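Local structure of response regulator ChrA (Corynebacterium diphtheriae, 4YN8) at residues Met9-His14 and Asp49-Asp54. The protein is the response regulator of a haem-sensing two-component system and probably binds DNA through a LuxR-type helix-turn-helix domain to regulate transcription. The protein carries 1 engineered substitution. Residues are numbered along the deposited sequence; the frame is centred on the assembly and turned at random.
Sequences MLIDDH and DVVVTD. With MG (magnesium ion), chain F.
D12 and D54 meet at a magnesium ion, near the C-terminal ends of two neighbouring parallel strands. D12 OD1 binds the ion at 2.1 Å. D54 OD1 binds it at 2.3 Å, and H14 adds its ring nitrogen ND1; waters complete the shell. The ion bridges the two carboxylates, which in the D54 conformer described lie stacked, their planes 28° apart. D12 holds CG anti to the backbone N (chi1 -173°), which turns its carboxylate to the ion. D12 OD1 also accepts the backbone N-H of H14 at 2.8 Å from above the carboxylate plane, an Asx turn that helps place the histidine just before helix 15-26. K103 NZ donates a hydrogen bond to D54 OD1.

This is the acidic end of a CheY-like receiver domain, where the aspartate at the C-terminal edge of the sheet, after the first beta-alpha-beta unit, here D54, is typically the phosphoacceptor. Strand 6-11 lies between strands 31-37 and 50-53.

A backbone ladder runs up to the site: M9 N to V50 O, V52 N to M9 O (2.8 Å), I11 N to V52 O, and D54 N to I11 O, which ties the metal-binding aspartate to the strand beside it.

Side chains pack on both faces of the sheet. On one, L10 CD1 rests on V52 CG1 at 3.9 Å. On the other, I11 CD1 meets V51 CG1, and L65 of helix 62-72 covers I11, V51 and T53. I11 CB lies beside the T53 hydroxyl, 3.7 Å from OG1, which donates to a lone pair of D54 O in the carbonyl plane (2.9 Å).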
loop_
_atom_site.group_PDB
_atom_site.type_symbol
_atom_site.label_atom_id
_atom_site.label_comp_id
_atom_site.label_asym_id
_atom_site.label_seq_id
_atom_site.Cartn_x
_atom_site.Cartn_y
_atom_site.Cartn_z
ATOM N N MET A 9 -21.149 1.015 -9.762
ATOM C CA MET A 9 -20.275 2.014 -10.367
ATOM C C MET A 9 -18.855 1.490 -10.369
ATOM O O MET A 9 -18.350 1.104 -9.338
ATOM C CB MET A 9 -20.290 3.346 -9.651
ATOM C CG MET A 9 -19.343 4.380 -10.290
ATOM S SD MET A 9 -19.785 6.035 -9.684
ATOM C CE MET A 9 -19.315 7.035 -11.075
ATOM N N LEU A 10 -18.256 1.469 -11.544
ATOM C CA LEU A 10 -16.937 0.866 -11.753
ATOM C C LEU A 10 -15.966 1.967 -12.076
ATOM O O LEU A 10 -16.180 2.709 -13.036
ATOM C CB LEU A 10 -17.015 -0.090 -12.936
ATOM C CG LEU A 10 -15.690 -0.696 -13.406
ATOM C CD1 LEU A 10 -15.144 -1.548 -12.286
ATOM C CD2 LEU A 10 -15.973 -1.525 -14.631
ATOM N N ILE A 11 -14.882 2.044 -11.321
ATOM C CA ILE A 11 -13.938 3.165 -11.379
ATOM C C ILE A 11 -12.538 2.610 -11.605
ATOM O O ILE A 11 -12.088 1.723 -10.859
ATOM C CB ILE A 11 -13.984 3.946 -10.082
ATOM C CG1 ILE A 11 -15.430 4.358 -9.801
ATOM C CG2 ILE A 11 -13.086 5.189 -10.163
ATOM C CD1 ILE A 11 -15.587 5.321 -8.646
ATOM N N ASP A 12 -11.880 3.099 -12.651
ATOM C CA ASP A 12 -10.511 2.684 -12.981
ATOM C C ASP A 12 -10.000 3.689 -13.987
ATOM O O ASP A 12 -10.712 4.013 -14.944
ATOM C CB ASP A 12 -10.539 1.273 -13.607
ATOM C CG ASP A 12 -9.165 0.672 -13.826
ATOM O OD1 ASP A 12 -8.150 1.371 -14.093
ATOM O OD2 ASP A 12 -9.133 -0.576 -13.722
ATOM N N ASP A 13 -8.759 4.112 -13.810
ATOM C CA ASP A 13 -8.171 5.115 -14.712
ATOM C C ASP A 13 -7.720 4.546 -16.040
ATOM O O ASP A 13 -7.342 5.323 -16.966
ATOM C CB ASP A 13 -6.990 5.787 -14.055
ATOM C CG ASP A 13 -6.489 6.995 -14.848
ATOM O OD1 ASP A 13 -7.327 7.824 -15.265
ATOM O OD2 ASP A 13 -5.261 7.085 -15.023
ATOM N N HIS A 14 -7.708 3.230 -16.139
ATOM C CA HIS A 14 -7.227 2.506 -17.327
ATOM C C HIS A 14 -8.323 1.872 -18.092
ATOM O O HIS A 14 -8.791 0.808 -17.727
ATOM C CB HIS A 14 -6.148 1.498 -16.878
ATOM C CG HIS A 14 -5.099 2.144 -16.067
ATOM N ND1 HIS A 14 -5.091 2.132 -14.672
ATOM C CD2 HIS A 14 -4.122 2.979 -16.443
ATOM C CE1 HIS A 14 -4.105 2.907 -14.257
ATOM N NE2 HIS A 14 -3.524 3.443 -15.315
ATOM N N ASP A 49 -25.468 0.951 -5.880
ATOM C CA ASP A 49 -25.512 -0.017 -4.757
ATOM C C ASP A 49 -24.103 -0.383 -4.234
ATOM O O ASP A 49 -23.913 -0.546 -3.033
ATOM C CB ASP A 49 -26.190 -1.279 -5.224
ATOM C CG ASP A 49 -27.687 -1.113 -5.478
ATOM O OD1 ASP A 49 -28.331 -0.384 -4.687
ATOM O OD2 ASP A 49 -28.198 -1.707 -6.457
ATOM N N VAL A 50 -23.146 -0.480 -5.154
ATOM C CA VAL A 50 -21.769 -0.875 -4.836
ATOM C C VAL A 50 -20.829 -0.055 -5.728
ATOM O O VAL A 50 -21.074 0.050 -6.926
ATOM C CB VAL A 50 -21.570 -2.385 -5.123
ATOM C CG1 VAL A 50 -20.128 -2.740 -4.909
ATOM C CG2 VAL A 50 -22.462 -3.279 -4.201
ATOM N N VAL A 51 -19.780 0.481 -5.145
ATOM C CA VAL A 51 -18.702 1.051 -5.902
ATOM C C VAL A 51 -17.551 0.054 -5.993
ATOM O O VAL A 51 -17.079 -0.451 -4.936
ATOM C CB VAL A 51 -18.190 2.370 -5.278
ATOM C CG1 VAL A 51 -16.941 2.855 -5.968
ATOM C CG2 VAL A 51 -19.256 3.450 -5.300
ATOM N N VAL A 52 -17.135 -0.230 -7.211
ATOM C CA VAL A 52 -16.010 -1.130 -7.452
ATOM C C VAL A 52 -14.888 -0.261 -7.992
ATOM O O VAL A 52 -15.017 0.339 -9.059
ATOM C CB VAL A 52 -16.389 -2.250 -8.432
ATOM C CG1 VAL A 52 -15.191 -3.133 -8.761
ATOM C CG2 VAL A 52 -17.548 -3.075 -7.875
ATOM N N THR A 53 -13.767 -0.191 -7.264
ATOM C CA THR A 53 -12.711 0.764 -7.618
ATOM C C THR A 53 -11.310 0.154 -7.531
ATOM O O THR A 53 -11.116 -0.734 -6.766
ATOM C CB THR A 53 -12.748 2.033 -6.716
ATOM O OG1 THR A 53 -11.808 3.035 -7.226
ATOM C CG2 THR A 53 -12.407 1.771 -5.301
ATOM N N ASP A 54 -10.480 0.630 -8.468
ATOM C CA ASP A 54 -9.014 0.630 -8.528
ATOM C C ASP A 54 -8.377 1.411 -7.383
ATOM O O ASP A 54 -9.036 2.266 -6.778
ATOM C CB ASP A 54 -8.765 1.511 -9.846
ATOM C CG ASP A 54 -7.519 1.273 -10.499
ATOM O OD1 ASP A 54 -7.294 0.160 -11.091
ATOM O OD2 ASP A 54 -6.748 2.244 -10.544
HETATM MG MG MG F . -6.362 0.984 -13.010
HETATM O O HOH W 1 -4.682 0.608 -12.000
HETATM O O HOH W 2 -6.930 2.873 -12.047
HETATM O O HOH W 3 -6.618 -0.734 -14.112
#